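Local structure of chitin deacetylase 1 (Bombyx mori, 5ZNT) at residues N155-M160 / D169-A174; P179-Y184 / R189-C194; I40-D45 / E58-K63. The protein removes acetyl groups from the N-acetylglucosamine units of chitin, a zinc-dependent hydrolysis of the carbohydrate esterase 4 family that yields chitosan and acetate. All blocks are in the same frame, centred on the assembly; numbering follows the deposited sequence.

Contact 1 (N155-M160 / D169-A174); sequences NNQFTM and DSTITA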
ATOM      1  N   ASN A 155       7.201 -16.936   7.960  1.00 25.77           N
ATOM      2  CA  ASN A 155       6.830 -16.495   9.297  1.00 23.62           C
ATOM      3  C   ASN A 155       7.745 -15.388   9.799  1.00 25.03           C
ATOM      4  O   ASN A 155       7.322 -14.574  10.620  1.00 26.95           O
ATOM      5  CB  ASN A 155       6.856 -17.666  10.286  1.00 28.38           C
ATOM      6  CG  ASN A 155       5.749 -18.680  10.014  1.00 40.02           C
ATOM      7  OD1 ASN A 155       4.555 -18.389  10.222  1.00 33.93           O
ATOM      8  ND2 ASN A 155       6.136 -19.872   9.536  1.00 32.63           N
ATOM      9  N   ASN A 156       8.994 -15.366   9.335  1.00 27.97           N
ATOM     10  CA  ASN A 156       9.958 -14.392   9.838  1.00 28.03           C
ATOM     11  C   ASN A 156       9.470 -12.966   9.620  1.00 21.55           C
ATOM     12  O   ASN A 156       9.541 -12.138  10.533  1.00 27.53           O
ATOM     13  CB  ASN A 156      11.313 -14.601   9.165  1.00 21.74           C
ATOM     14  CG  ASN A 156      12.042 -15.819   9.710  1.00 28.77           C
ATOM     15  OD1 ASN A 156      11.620 -16.425  10.700  1.00 28.31           O
ATOM     16  ND2 ASN A 156      13.130 -16.180   9.064  1.00 25.81           N
ATOM     17  N   GLN A 157       8.983 -12.659   8.411  1.00 25.80           N
ATOM     18  CA  GLN A 157       8.484 -11.309   8.142  1.00 20.17           C
ATOM     19  C   GLN A 157       7.409 -10.928   9.141  1.00 26.03           C
ATOM     20  O   GLN A 157       7.429  -9.834   9.716  1.00 21.85           O
ATOM     21  CB  GLN A 157       7.942 -11.204   6.715  1.00 22.59           C
ATOM     22  CG  GLN A 157       7.235  -9.839   6.452  1.00 21.94           C
ATOM     23  CD  GLN A 157       6.630  -9.724   5.063  1.00 25.38           C
ATOM     24  OE1 GLN A 157       6.759 -10.635   4.247  1.00 24.78           O
ATOM     25  NE2 GLN A 157       5.961  -8.589   4.789  1.00 22.15           N
ATOM     26  N   PHE A 158       6.471 -11.850   9.397  1.00 25.01           N
ATOM     27  CA  PHE A 158       5.332 -11.517  10.235  1.00 21.74           C
ATOM     28  C   PHE A 158       5.683 -11.565  11.710  1.00 23.28           C
ATOM     29  O   PHE A 158       5.132 -10.779  12.484  1.00 23.73           O
ATOM     30  CB  PHE A 158       4.152 -12.438   9.878  1.00 28.17           C
ATOM     31  CG  PHE A 158       3.574 -12.127   8.537  1.00 20.93           C
ATOM     32  CD1 PHE A 158       4.211 -12.547   7.380  1.00 23.37           C
ATOM     33  CD2 PHE A 158       2.446 -11.319   8.426  1.00 26.00           C
ATOM     34  CE1 PHE A 158       3.716 -12.218   6.138  1.00 21.86           C
ATOM     35  CE2 PHE A 158       1.945 -10.980   7.183  1.00 22.62           C
ATOM     36  CZ  PHE A 158       2.571 -11.437   6.042  1.00 24.25           C
ATOM     37  N   THR A 159       6.610 -12.446  12.120  1.00 21.73           N
ATOM     38  CA  THR A 159       7.145 -12.344  13.475  1.00 27.65           C
ATOM     39  C   THR A 159       7.752 -10.959  13.707  1.00 25.11           C
ATOM     40  O   THR A 159       7.467 -10.300  14.712  1.00 21.55           O
ATOM     41  CB  THR A 159       8.187 -13.441  13.722  1.00 32.95           C
ATOM     42  OG1 THR A 159       7.584 -14.731  13.532  1.00 30.10           O
ATOM     43  CG2 THR A 159       8.740 -13.339  15.154  1.00 32.79           C
ATOM     44  N   MET A 160       8.570 -10.493  12.762  1.00 25.46           N
ATOM     45  CA  MET A 160       9.113  -9.141  12.876  1.00 25.41           C
ATOM     46  C   MET A 160       7.991  -8.120  13.011  1.00 20.79           C
ATOM     47  O   MET A 160       8.020  -7.257  13.895  1.00 24.67           O
ATOM     48  CB  MET A 160       9.993  -8.819  11.661  1.00 17.99           C
ATOM     49  CG  MET A 160      10.585  -7.389  11.671  1.00 20.51           C
ATOM     50  SD  MET A 160       9.437  -6.119  11.073  1.00 22.24           S
ATOM     51  CE  MET A 160       9.331  -6.498   9.326  1.00 18.44           C
ATOM     52  N   ASP A 169       0.530  -5.811   6.645  1.00 19.51           N
ATOM     53  CA  ASP A 169       1.336  -6.116   5.486  1.00 18.01           C
ATOM     54  C   ASP A 169       0.470  -6.042   4.235  1.00 21.64           C
ATOM     55  O   ASP A 169      -0.732  -6.327   4.273  1.00 21.17           O
ATOM     56  CB  ASP A 169       1.941  -7.511   5.617  1.00 20.90           C
ATOM     57  CG  ASP A 169       2.628  -7.947   4.364  1.00 21.80           C
ATOM     58  OD1 ASP A 169       3.691  -7.374   4.052  1.00 20.07           O
ATOM     59  OD2 ASP A 169       2.108  -8.834   3.662  1.00 21.49           O
ATOM     60  N   SER A 170       1.084  -5.637   3.120  1.00 17.36           N
ATOM     61  CA  SER A 170       0.458  -5.730   1.797  1.00 21.36           C
ATOM     62  C   SER A 170       1.526  -6.260   0.842  1.00 18.13           C
ATOM     63  O   SER A 170       2.019  -5.567  -0.052  1.00 19.07           O
ATOM     64  CB  SER A 170      -0.119  -4.401   1.308  1.00 20.47           C
ATOM     65  OG  SER A 170      -0.884  -4.616   0.110  1.00 15.99           O
ATOM     66  N   THR A 171       1.895  -7.512   1.056  1.00 17.16           N
ATOM     67  CA  THR A 171       2.846  -8.223   0.209  1.00 18.57           C
ATOM     68  C   THR A 171       2.274  -9.510  -0.379  1.00 20.23           C
ATOM     69  O   THR A 171       2.720  -9.947  -1.441  1.00 20.02           O
ATOM     70  CB  THR A 171       4.106  -8.568   1.021  1.00 19.27           C
ATOM     71  OG1 THR A 171       4.584  -7.393   1.690  1.00 23.10           O
ATOM     72  CG2 THR A 171       5.192  -9.155   0.140  1.00 18.00           C
ATOM     73  N   ILE A 172       1.291 -10.113   0.277  1.00 20.94           N
ATOM     74  CA  ILE A 172       0.768 -11.411  -0.131  1.00 23.55           C
ATOM     75  C   ILE A 172      -0.212 -11.221  -1.278  1.00 21.76           C
ATOM     76  O   ILE A 172      -1.139 -10.410  -1.189  1.00 22.11           O
ATOM     77  CB  ILE A 172       0.109 -12.114   1.061  1.00 23.82           C
ATOM     78  CG1 ILE A 172       1.189 -12.456   2.088  1.00 19.04           C
ATOM     79  CG2 ILE A 172      -0.663 -13.379   0.584  1.00 22.29           C
ATOM     80  CD1 ILE A 172       0.627 -12.983   3.389  1.00 20.77           C
ATOM     81  N   THR A 173       0.007 -11.940  -2.373  1.00 20.83           N
ATOM     82  CA  THR A 173      -0.876 -11.884  -3.530  1.00 21.32           C
ATOM     83  C   THR A 173      -1.912 -13.004  -3.456  1.00 28.68           C
ATOM     84  O   THR A 173      -1.597 -14.125  -3.047  1.00 24.48           O
ATOM     85  CB  THR A 173      -0.061 -11.997  -4.821  1.00 27.38           C
ATOM     86  OG1 THR A 173       0.828 -10.859  -4.931  1.00 29.25           O
ATOM     87  CG2 THR A 173      -0.968 -12.024  -5.984  1.00 28.44           C
ATOM     88  N   ALA A 174      -3.160 -12.692  -3.827  1.00 27.28           N
ATOM     89  CA  ALA A 174      -4.180 -13.728  -3.942  1.00 27.01           C
ATOM     90  C   ALA A 174      -4.468 -13.982  -5.404  1.00 25.70           C
ATOM     91  O   ALA A 174      -4.694 -13.024  -6.149  1.00 26.69           O
ATOM     92  CB  ALA A 174      -5.476 -13.327  -3.216  1.00 27.71           C
TER
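Helix 154-163 is the crossover helix between two parallel neighbours, strands 144-145 and 168-169, and this contact brings its inward side chains, Gln157 and Phe158, onto the end of the second strand at Asp169 and the turn after it. Gln157 reaches across with CG anti to its own nitrogen (chi1 173°) and an extended chain, bringing NE2 to 2.7 Å from Asp169 OD1. The amide stands almost perpendicular to the carboxylate, their planes 88° apart. Its other end is tied back to the start of the helix, where OE1 accepts from Gly153 N, which probably restricts rotation of the amide. Beside Gln157, Phe158 directs its far corner at the same acid. Its CZ lies 3.6 Å from Asp169 OD2, and CE2 lies 3.8 Å from Asp169 CB.

In this beta-alpha-beta unit the strand ends in an Asx turn. Thr171 N donates to Asp169 OD2 over 2.9 Å, approaching from above the carboxylate, 52° out of its plane. The other oxygen receives the hydroxyl of the same threonine: Thr171 OG1 donates to Asp169 OD1 on the syn side at 2.5 Å, while accepting from Ala147 N. The carboxylate is thus pinned from both its oxygens in a buried setting. Glu210 of strand 209-214 also brings a carboxylate close to OD2.

The Phe158 ring has apolar neighbours as well: the CD1 methyl of Ile172 meets Phe158 CZ at 3.6 Å, and Pro202 packs on the ring too. The zinc ligand His101 is near, its side chain about 7 Å from that of Thr171.

Contact 2 (P179-Y184 / R189-C194); sequences PPLWPY and RMPHRC. Unlike the reference sequence in segment 179-184: Pro180 (reference Arg), Trp182 (reference Cys).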
ATOM      1  N   PRO A 179     -15.699 -14.353  -6.196  1.00 29.62           N
ATOM      2  CA  PRO A 179     -15.329 -12.950  -5.975  1.00 25.61           C
ATOM      3  C   PRO A 179     -13.886 -12.777  -5.458  1.00 29.53           C
ATOM      4  O   PRO A 179     -13.277 -13.764  -5.025  1.00 24.19           O
ATOM      5  CB  PRO A 179     -16.354 -12.488  -4.934  1.00 28.54           C
ATOM      6  CG  PRO A 179     -16.683 -13.722  -4.158  1.00 30.17           C
ATOM      7  CD  PRO A 179     -16.561 -14.884  -5.125  1.00 31.18           C
ATOM      8  N   PRO A 180     -13.349 -11.558  -5.538  1.00 28.10           N
ATOM      9  CA  PRO A 180     -12.038 -11.276  -4.922  1.00 23.38           C
ATOM     10  C   PRO A 180     -12.145 -11.295  -3.405  1.00 28.18           C
ATOM     11  O   PRO A 180     -13.231 -11.426  -2.830  1.00 26.19           O
ATOM     12  CB  PRO A 180     -11.687  -9.880  -5.447  1.00 23.26           C
ATOM     13  CG  PRO A 180     -13.042  -9.241  -5.707  1.00 24.91           C
ATOM     14  CD  PRO A 180     -13.914 -10.377  -6.218  1.00 25.47           C
ATOM     15  N   LEU A 181     -10.994 -11.146  -2.739  1.00 23.39           N
ATOM     16  CA  LEU A 181     -10.907 -11.366  -1.298  1.00 20.91           C
ATOM     17  C   LEU A 181     -10.862 -10.044  -0.540  1.00 23.88           C
ATOM     18  O   LEU A 181     -10.257  -9.071  -1.001  1.00 22.40           O
ATOM     19  CB  LEU A 181      -9.674 -12.212  -0.950  1.00 22.87           C
ATOM     20  CG  LEU A 181      -9.808 -13.742  -1.019  1.00 32.37           C
ATOM     21  CD1 LEU A 181     -10.253 -14.202  -2.395  1.00 32.16           C
ATOM     22  CD2 LEU A 181      -8.499 -14.436  -0.633  1.00 30.45           C
ATOM     23  N   TRP A 182     -11.523 -10.013   0.622  1.00 19.06           N
ATOM     24  CA  TRP A 182     -11.400  -8.942   1.597  1.00 24.75           C
ATOM     25  C   TRP A 182     -10.090  -9.109   2.374  1.00 25.49           C
ATOM     26  O   TRP A 182      -9.564 -10.226   2.476  1.00 22.34           O
ATOM     27  CB  TRP A 182     -12.589  -8.965   2.570  1.00 23.34           C
ATOM     28  CG  TRP A 182     -13.802  -8.293   2.001  1.00 25.05           C
ATOM     29  CD1 TRP A 182     -14.696  -8.817   1.092  1.00 27.93           C
ATOM     30  CD2 TRP A 182     -14.237  -6.951   2.266  1.00 21.28           C
ATOM     31  NE1 TRP A 182     -15.665  -7.877   0.792  1.00 23.43           N
ATOM     32  CE2 TRP A 182     -15.410  -6.732   1.507  1.00 21.25           C
ATOM     33  CE3 TRP A 182     -13.765  -5.925   3.102  1.00 21.33           C
ATOM     34  CZ2 TRP A 182     -16.096  -5.520   1.530  1.00 23.91           C
ATOM     35  CZ3 TRP A 182     -14.449  -4.716   3.118  1.00 22.78           C
ATOM     36  CH2 TRP A 182     -15.608  -4.529   2.344  1.00 23.48           C
ATOM     37  N   PRO A 183      -9.547  -8.023   2.934  1.00 25.90           N
ATOM     38  CA  PRO A 183      -8.401  -8.166   3.849  1.00 21.11           C
ATOM     39  C   PRO A 183      -8.724  -9.166   4.947  1.00 27.63           C
ATOM     40  O   PRO A 183      -9.893  -9.429   5.251  1.00 28.72           O
ATOM     41  CB  PRO A 183      -8.209  -6.756   4.428  1.00 19.08           C
ATOM     42  CG  PRO A 183      -8.771  -5.839   3.375  1.00 24.26           C
ATOM     43  CD  PRO A 183      -9.925  -6.610   2.724  1.00 21.46           C
ATOM     44  N   TYR A 184      -7.674  -9.723   5.546  1.00 21.94           N
ATOM     45  CA  TYR A 184      -7.842 -10.681   6.625  1.00 25.81           C
ATOM     46  C   TYR A 184      -6.693 -10.502   7.607  1.00 27.88           C
ATOM     47  O   TYR A 184      -5.642  -9.956   7.258  1.00 25.44           O
ATOM     48  CB  TYR A 184      -7.925 -12.122   6.079  1.00 22.38           C
ATOM     49  CG  TYR A 184      -6.763 -12.524   5.203  1.00 24.40           C
ATOM     50  CD1 TYR A 184      -5.589 -13.031   5.763  1.00 22.75           C
ATOM     51  CD2 TYR A 184      -6.838 -12.413   3.818  1.00 24.99           C
ATOM     52  CE1 TYR A 184      -4.517 -13.393   4.973  1.00 22.86           C
ATOM     53  CE2 TYR A 184      -5.766 -12.763   3.014  1.00 23.49           C
ATOM     54  CZ  TYR A 184      -4.611 -13.251   3.601  1.00 24.41           C
ATOM     55  OH  TYR A 184      -3.548 -13.611   2.819  1.00 25.34           O
ATOM     56  N   ARG A 189      -5.307 -19.304   9.531  1.00 26.79           N
ATOM     57  CA  ARG A 189      -4.750 -19.714   8.251  1.00 29.86           C
ATOM     58  C   ARG A 189      -5.217 -18.800   7.125  1.00 28.60           C
ATOM     59  O   ARG A 189      -6.380 -18.392   7.080  1.00 27.90           O
ATOM     60  CB  ARG A 189      -5.168 -21.157   7.950  1.00 26.95           C
ATOM     61  CG  ARG A 189      -4.415 -21.803   6.828  1.00 25.16           C
ATOM     62  CD  ARG A 189      -4.718 -23.307   6.804  1.00 35.09           C
ATOM     63  NE  ARG A 189      -6.078 -23.575   6.349  1.00 35.19           N
ATOM     64  CZ  ARG A 189      -6.741 -24.712   6.576  1.00 32.01           C
ATOM     65  NH1 ARG A 189      -6.188 -25.690   7.278  1.00 27.38           N
ATOM     66  NH2 ARG A 189      -7.965 -24.860   6.110  1.00 29.93           N
ATOM     67  N   MET A 190      -4.295 -18.489   6.214  1.00 25.30           N
ATOM     68  CA  MET A 190      -4.634 -17.713   5.031  1.00 28.07           C
ATOM     69  C   MET A 190      -5.791 -18.376   4.293  1.00 31.65           C
ATOM     70  O   MET A 190      -5.801 -19.607   4.144  1.00 25.37           O
ATOM     71  CB  MET A 190      -3.435 -17.621   4.082  1.00 26.34           C
ATOM     72  CG  MET A 190      -2.267 -16.820   4.616  1.00 31.71           C
ATOM     73  SD  MET A 190      -0.809 -17.099   3.600  1.00 33.11           S
ATOM     74  CE  MET A 190      -1.443 -16.754   1.981  1.00 26.29           C
ATOM     75  N   PRO A 191      -6.749 -17.605   3.786  1.00 24.77           N
ATOM     76  CA  PRO A 191      -7.894 -18.205   3.093  1.00 27.63           C
ATOM     77  C   PRO A 191      -7.636 -18.466   1.618  1.00 32.55           C
ATOM     78  O   PRO A 191      -8.590 -18.533   0.838  1.00 34.71           O
ATOM     79  CB  PRO A 191      -8.986 -17.152   3.262  1.00 25.65           C
ATOM     80  CG  PRO A 191      -8.181 -15.838   3.202  1.00 27.38           C
ATOM     81  CD  PRO A 191      -6.886 -16.138   3.919  1.00 25.42           C
ATOM     82  N   HIS A 192      -6.375 -18.602   1.215  1.00 28.40           N
ATOM     83  CA  HIS A 192      -6.042 -18.838  -0.184  1.00 19.66           C
ATOM     84  C   HIS A 192      -4.644 -19.422  -0.239  1.00 17.57           C
ATOM     85  O   HIS A 192      -3.906 -19.396   0.744  1.00 25.68           O
ATOM     86  CB  HIS A 192      -6.118 -17.559  -1.021  1.00 23.42           C
ATOM     87  CG  HIS A 192      -5.164 -16.496  -0.569  1.00 24.34           C
ATOM     88  ND1 HIS A 192      -3.866 -16.422  -1.028  1.00 24.48           N
ATOM     89  CD2 HIS A 192      -5.319 -15.474   0.305  1.00 25.78           C
ATOM     90  CE1 HIS A 192      -3.263 -15.392  -0.455  1.00 30.90           C
ATOM     91  NE2 HIS A 192      -4.119 -14.804   0.364  1.00 26.05           N
ATOM     92  N   ARG A 193      -4.295 -19.961  -1.405  1.00 22.87           N
ATOM     93  CA  ARG A 193      -2.990 -20.570  -1.609  1.00 28.46           C
ATOM     94  C   ARG A 193      -1.881 -19.519  -1.560  1.00 29.08           C
ATOM     95  O   ARG A 193      -2.074 -18.356  -1.928  1.00 27.24           O
ATOM     96  CB  ARG A 193      -2.923 -21.275  -2.962  1.00 31.18           C
ATOM     97  CG  ARG A 193      -3.840 -22.480  -3.117  1.00 28.46           C
ATOM     98  CD  ARG A 193      -3.463 -23.262  -4.370  1.00 28.47           C
ATOM     99  NE  ARG A 193      -4.167 -24.541  -4.370  1.00 32.31           N
ATOM    100  CZ  ARG A 193      -5.416 -24.696  -4.798  1.00 26.54           C
ATOM    101  NH1 ARG A 193      -6.082 -23.645  -5.261  1.00 23.57           N
ATOM    102  NH2 ARG A 193      -5.998 -25.897  -4.743  1.00 25.06           N
ATOM    103  N   CYS A 194      -0.709 -19.955  -1.116  1.00 27.32           N
ATOM    104  CA  CYS A 194       0.508 -19.163  -1.274  1.00 29.60           C
ATOM    105  C   CYS A 194       0.824 -19.055  -2.759  1.00 29.68           C
ATOM    106  O   CYS A 194       1.096 -20.063  -3.416  1.00 31.88           O
ATOM    107  CB  CYS A 194       1.656 -19.816  -0.513  1.00 32.14           C
ATOM    108  SG  CYS A 194       3.105 -18.724  -0.364  1.00 34.11           S
TER
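Tyr184 and His192 meet rim to rim across a loop in which the chain doubles back after strand 184-185, the antiparallel neighbour of strand 209-214 in the mixed sheet. Their ring planes are inclined at 67°, with centroids 5.6 Å apart, and neither ring lies over the face of the other. Tyr184 OH reaches the edge of the imidazole near its plane and forms a hydrogen bond of 2.8 Å with His192 NE2, for which either group could be the donor. Both residues place CG between the backbone nitrogen and the carbonyl carbon (chi1 55° for Tyr184, 61° for His192), a choice that directs each ring across the loop at the other.

Pro191, next to His192 in the chain, sets its CD-CG edge on one face of the phenol. Its CD is centred over that face of the Tyr184 ring, 3.5 Å from the centroid and nearly on the ring normal, as a CH-pi contact requires. Pro191 CG leans toward one side of the face and comes within 3.7 Å of Tyr184 CD2. Met190 lies near the hydroxyl: its chain bends at the CG-SD bond, and CE ends 3.9 Å from Tyr184 OH.

Leu181 approaches from the loop that precedes the strand. Its CD2 methyl meets His192 CD2 obliquely at 3.5 Å and also touches Pro191 CG. Ala174 of strand 173-174, which pairs with strand 209-214, packs on both Leu181 and His192, so this loop packs against the sheet. Farther along, the segment 189-194 is tied down by the disulfide of Cys194 with Cys201. The imidazole is held at its second nitrogen as well, where His192 ND1 donates to Arg193 O at 2.8 Å.

Contact 3 (I40-D45 / E58-K63); sequences ITITFD and EIFNGK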
ATOM      1  N   ILE A  40     -11.347   1.828  -3.002  1.00 21.37           N
ATOM      2  CA  ILE A  40     -10.257   1.658  -3.957  1.00 21.37           C
ATOM      3  C   ILE A  40      -8.985   2.159  -3.281  1.00 20.15           C
ATOM      4  O   ILE A  40      -8.959   3.280  -2.769  1.00 19.31           O
ATOM      5  CB  ILE A  40     -10.526   2.414  -5.272  1.00 19.57           C
ATOM      6  CG1 ILE A  40     -11.864   1.933  -5.871  1.00 22.30           C
ATOM      7  CG2 ILE A  40      -9.400   2.165  -6.295  1.00 18.62           C
ATOM      8  CD1 ILE A  40     -12.280   2.665  -7.159  1.00 21.58           C
ATOM      9  N   THR A  41      -7.945   1.329  -3.264  1.00 18.34           N
ATOM     10  CA  THR A  41      -6.660   1.706  -2.668  1.00 16.66           C
ATOM     11  C   THR A  41      -5.656   1.879  -3.801  1.00 16.34           C
ATOM     12  O   THR A  41      -5.061   0.911  -4.271  1.00 17.90           O
ATOM     13  CB  THR A  41      -6.163   0.676  -1.652  1.00 18.11           C
ATOM     14  OG1 THR A  41      -5.977  -0.602  -2.276  1.00 19.73           O
ATOM     15  CG2 THR A  41      -7.154   0.523  -0.502  1.00 17.75           C
ATOM     16  N   ILE A  42      -5.499   3.118  -4.258  1.00 15.31           N
ATOM     17  CA  ILE A  42      -4.380   3.452  -5.124  1.00 18.56           C
ATOM     18  C   ILE A  42      -3.108   3.448  -4.288  1.00 17.59           C
ATOM     19  O   ILE A  42      -3.062   4.065  -3.219  1.00 18.08           O
ATOM     20  CB  ILE A  42      -4.590   4.832  -5.758  1.00 18.85           C
ATOM     21  CG1 ILE A  42      -5.843   4.852  -6.636  1.00 19.53           C
ATOM     22  CG2 ILE A  42      -3.343   5.257  -6.536  1.00 17.14           C
ATOM     23  CD1 ILE A  42      -6.263   6.297  -6.977  1.00 20.84           C
ATOM     24  N   THR A  43      -2.068   2.755  -4.760  1.00 15.38           N
ATOM     25  CA  THR A  43      -0.781   2.781  -4.073  1.00 13.54           C
ATOM     26  C   THR A  43       0.326   3.071  -5.071  1.00 16.67           C
ATOM     27  O   THR A  43       0.173   2.855  -6.277  1.00 17.06           O
ATOM     28  CB  THR A  43      -0.470   1.462  -3.326  1.00 16.20           C
ATOM     29  OG1 THR A  43      -0.116   0.433  -4.269  1.00 19.32           O
ATOM     30  CG2 THR A  43      -1.682   0.984  -2.495  1.00 16.27           C
ATOM     31  N   PHE A  44       1.459   3.556  -4.538  1.00 16.63           N
ATOM     32  CA  PHE A  44       2.679   3.802  -5.297  1.00 13.86           C
ATOM     33  C   PHE A  44       3.874   3.248  -4.535  1.00 21.32           C
ATOM     34  O   PHE A  44       4.026   3.519  -3.335  1.00 17.92           O
ATOM     35  CB  PHE A  44       2.870   5.304  -5.548  1.00 14.96           C
ATOM     36  CG  PHE A  44       1.760   5.910  -6.335  1.00 18.11           C
ATOM     37  CD1 PHE A  44       1.704   5.739  -7.713  1.00 20.16           C
ATOM     38  CD2 PHE A  44       0.748   6.619  -5.696  1.00 19.65           C
ATOM     39  CE1 PHE A  44       0.648   6.283  -8.444  1.00 21.68           C
ATOM     40  CE2 PHE A  44      -0.294   7.169  -6.427  1.00 21.41           C
ATOM     41  CZ  PHE A  44      -0.332   7.006  -7.796  1.00 18.76           C
ATOM     42  N   ASP A  45       4.722   2.519  -5.230  1.00 13.87           N
ATOM     43  CA  ASP A  45       5.892   2.006  -4.571  1.00 18.02           C
ATOM     44  C   ASP A  45       7.067   2.896  -4.889  1.00 23.75           C
ATOM     45  O   ASP A  45       7.037   3.755  -5.794  1.00 39.14           O
ATOM     46  CB  ASP A  45       6.099   0.535  -4.893  1.00 17.56           C
ATOM     47  CG  ASP A  45       5.036  -0.356  -4.293  1.00 21.61           C
ATOM     48  OD1 ASP A  45       4.089   0.178  -3.678  1.00 20.85           O
ATOM     49  OD2 ASP A  45       5.150  -1.594  -4.454  1.00 22.81           O
ATOM     50  N   GLU A  58      -0.351  16.358 -10.236  1.00 23.24           N
ATOM     51  CA  GLU A  58      -1.334  16.300 -11.305  1.00 27.98           C
ATOM     52  C   GLU A  58      -2.496  15.388 -10.928  1.00 31.15           C
ATOM     53  O   GLU A  58      -3.656  15.714 -11.193  1.00 25.86           O
ATOM     54  CB  GLU A  58      -0.679  15.823 -12.599  1.00 26.03           C
ATOM     55  CG  GLU A  58      -1.628  15.640 -13.753  1.00 28.65           C
ATOM     56  CD  GLU A  58      -0.927  15.399 -15.100  1.00 42.31           C
ATOM     57  OE1 GLU A  58       0.337  15.377 -15.153  1.00 39.17           O
ATOM     58  OE2 GLU A  58      -1.649  15.222 -16.113  1.00 36.57           O
ATOM     59  N   ILE A  59      -2.200  14.237 -10.317  1.00 24.50           N
ATOM     60  CA  ILE A  59      -3.250  13.302  -9.918  1.00 22.60           C
ATOM     61  C   ILE A  59      -4.044  13.859  -8.737  1.00 22.45           C
ATOM     62  O   ILE A  59      -5.276  13.943  -8.776  1.00 24.40           O
ATOM     63  CB  ILE A  59      -2.655  11.927  -9.570  1.00 18.83           C
ATOM     64  CG1 ILE A  59      -1.926  11.323 -10.777  1.00 19.42           C
ATOM     65  CG2 ILE A  59      -3.777  11.008  -9.076  1.00 21.45           C
ATOM     66  CD1 ILE A  59      -1.069  10.091 -10.449  1.00 21.80           C
ATOM     67  N   PHE A  60      -3.346  14.200  -7.661  1.00 19.39           N
ATOM     68  CA  PHE A  60      -3.971  14.580  -6.399  1.00 21.95           C
ATOM     69  C   PHE A  60      -3.978  16.101  -6.299  1.00 29.09           C
ATOM     70  O   PHE A  60      -3.250  16.714  -5.526  1.00 36.04           O
ATOM     71  CB  PHE A  60      -3.254  13.912  -5.230  1.00 21.04           C
ATOM     72  CG  PHE A  60      -3.230  12.428  -5.348  1.00 24.72           C
ATOM     73  CD1 PHE A  60      -4.392  11.695  -5.157  1.00 18.74           C
ATOM     74  CD2 PHE A  60      -2.066  11.760  -5.711  1.00 24.09           C
ATOM     75  CE1 PHE A  60      -4.393  10.320  -5.288  1.00 24.70           C
ATOM     76  CE2 PHE A  60      -2.048  10.381  -5.855  1.00 20.76           C
ATOM     77  CZ  PHE A  60      -3.206   9.651  -5.671  1.00 23.76           C
ATOM     78  N   ASN A  61      -4.827  16.689  -7.139  1.00 30.75           N
ATOM     79  CA  ASN A  61      -4.843  18.120  -7.394  1.00 41.79           C
ATOM     80  C   ASN A  61      -5.716  18.906  -6.413  1.00 44.05           C
ATOM     81  O   ASN A  61      -5.856  20.123  -6.572  1.00 53.09           O
ATOM     82  CB  ASN A  61      -5.316  18.377  -8.821  1.00 26.84           C
ATOM     83  CG  ASN A  61      -6.682  17.775  -9.098  1.00 37.83           C
ATOM     84  OD1 ASN A  61      -7.389  17.345  -8.177  1.00 33.82           O
ATOM     85  ND2 ASN A  61      -7.065  17.741 -10.370  1.00 35.48           N
ATOM     86  N   GLY A  62      -6.290  18.256  -5.407  1.00 37.47           N
ATOM     87  CA  GLY A  62      -7.209  18.950  -4.525  1.00 36.86           C
ATOM     88  C   GLY A  62      -8.585  19.189  -5.103  1.00 33.82           C
ATOM     89  O   GLY A  62      -9.424  19.795  -4.431  1.00 45.17           O
ATOM     90  N   LYS A  63      -8.844  18.730  -6.325  1.00 37.11           N
ATOM     91  CA  LYS A  63     -10.148  18.833  -6.964  1.00 36.85           C
ATOM     92  C   LYS A  63     -10.881  17.503  -7.089  1.00 42.23           C
ATOM     93  O   LYS A  63     -12.056  17.501  -7.468  1.00 42.39           O
ATOM     94  CB  LYS A  63     -10.007  19.426  -8.372  1.00 39.31           C
ATOM     95  CG  LYS A  63      -9.101  20.643  -8.453  1.00 51.73           C
ATOM     96  CD  LYS A  63      -9.853  21.871  -8.938  1.00 59.21           C
ATOM     97  CE  LYS A  63      -8.885  22.969  -9.358  1.00 56.45           C
ATOM     98  NZ  LYS A  63      -8.137  22.581 -10.583  1.00 57.84           N
TER
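Asn61 OD1 accepts from Lys63 N at 2.7 Å and, weakly, from Arg64 N, forming an Asx turn directly after Phe60, whose ring meets Phe44 across the contact. Lys63 N approaches 48° out of the plane of the Asn61 carbonyl. Together with the positive phi of Gly62, this turn leads the chain away from helix 53-59, the helix of the beta-alpha-beta unit that joins parallel strands 38-45 and 75-78.

Beneath the turn the contact is wholly apolar. Phe60, the first residue to leave helical geometry, points its ring back at the strand, while Phe44 comes from the opposite direction. Phe44 CE2 arrives at the edge of the Phe60 ring, close to its plane, and stands 3.7 Å from Phe60 CE2. With CG anti to the carbonyl carbon (chi1 -61°), the Phe44 side chain leaves the sheet toward the helix end. There its CZ also meets Ile59 CD1 at 4.1 Å.

Ile59 serves both rings, because its CG2 methyl sits over the centre of one face of Phe60, 3.6 Å above the plane. Tyr56 and Tyr76 bring further rings to Phe44, and His96 does so to Phe60. Two residues after Phe44 comes the zinc ligand Asp46. On the strand, Ile42 makes the loosest of the contacts, with CG2 4.5 Å from Phe60 CZ at the ring edge.

In the fold
Contact 3 comes first along the chain, in the first beta-alpha-beta unit of the parallel sheet; contacts 1 and 2 follow in series on the opposite side of the chain's centre, around the mixed sheet built on strand 209-214. The centres of contacts 1 and 2 are about 13 Å apart and the two touch, Ile172 CG2 lying 3.7 Å from Tyr184 OH. Contact 3 is more remote, its centre about 25 Å and 26 Å from the centres of contacts 1 and 2. Arg146 spans the gap, binding Asp45 and Thr43 of strand 38-45 as well as Ser170 O. Contacts 1 and 3 come within about 10 Å of the zinc ion, through the side chains of Thr171 and Phe44.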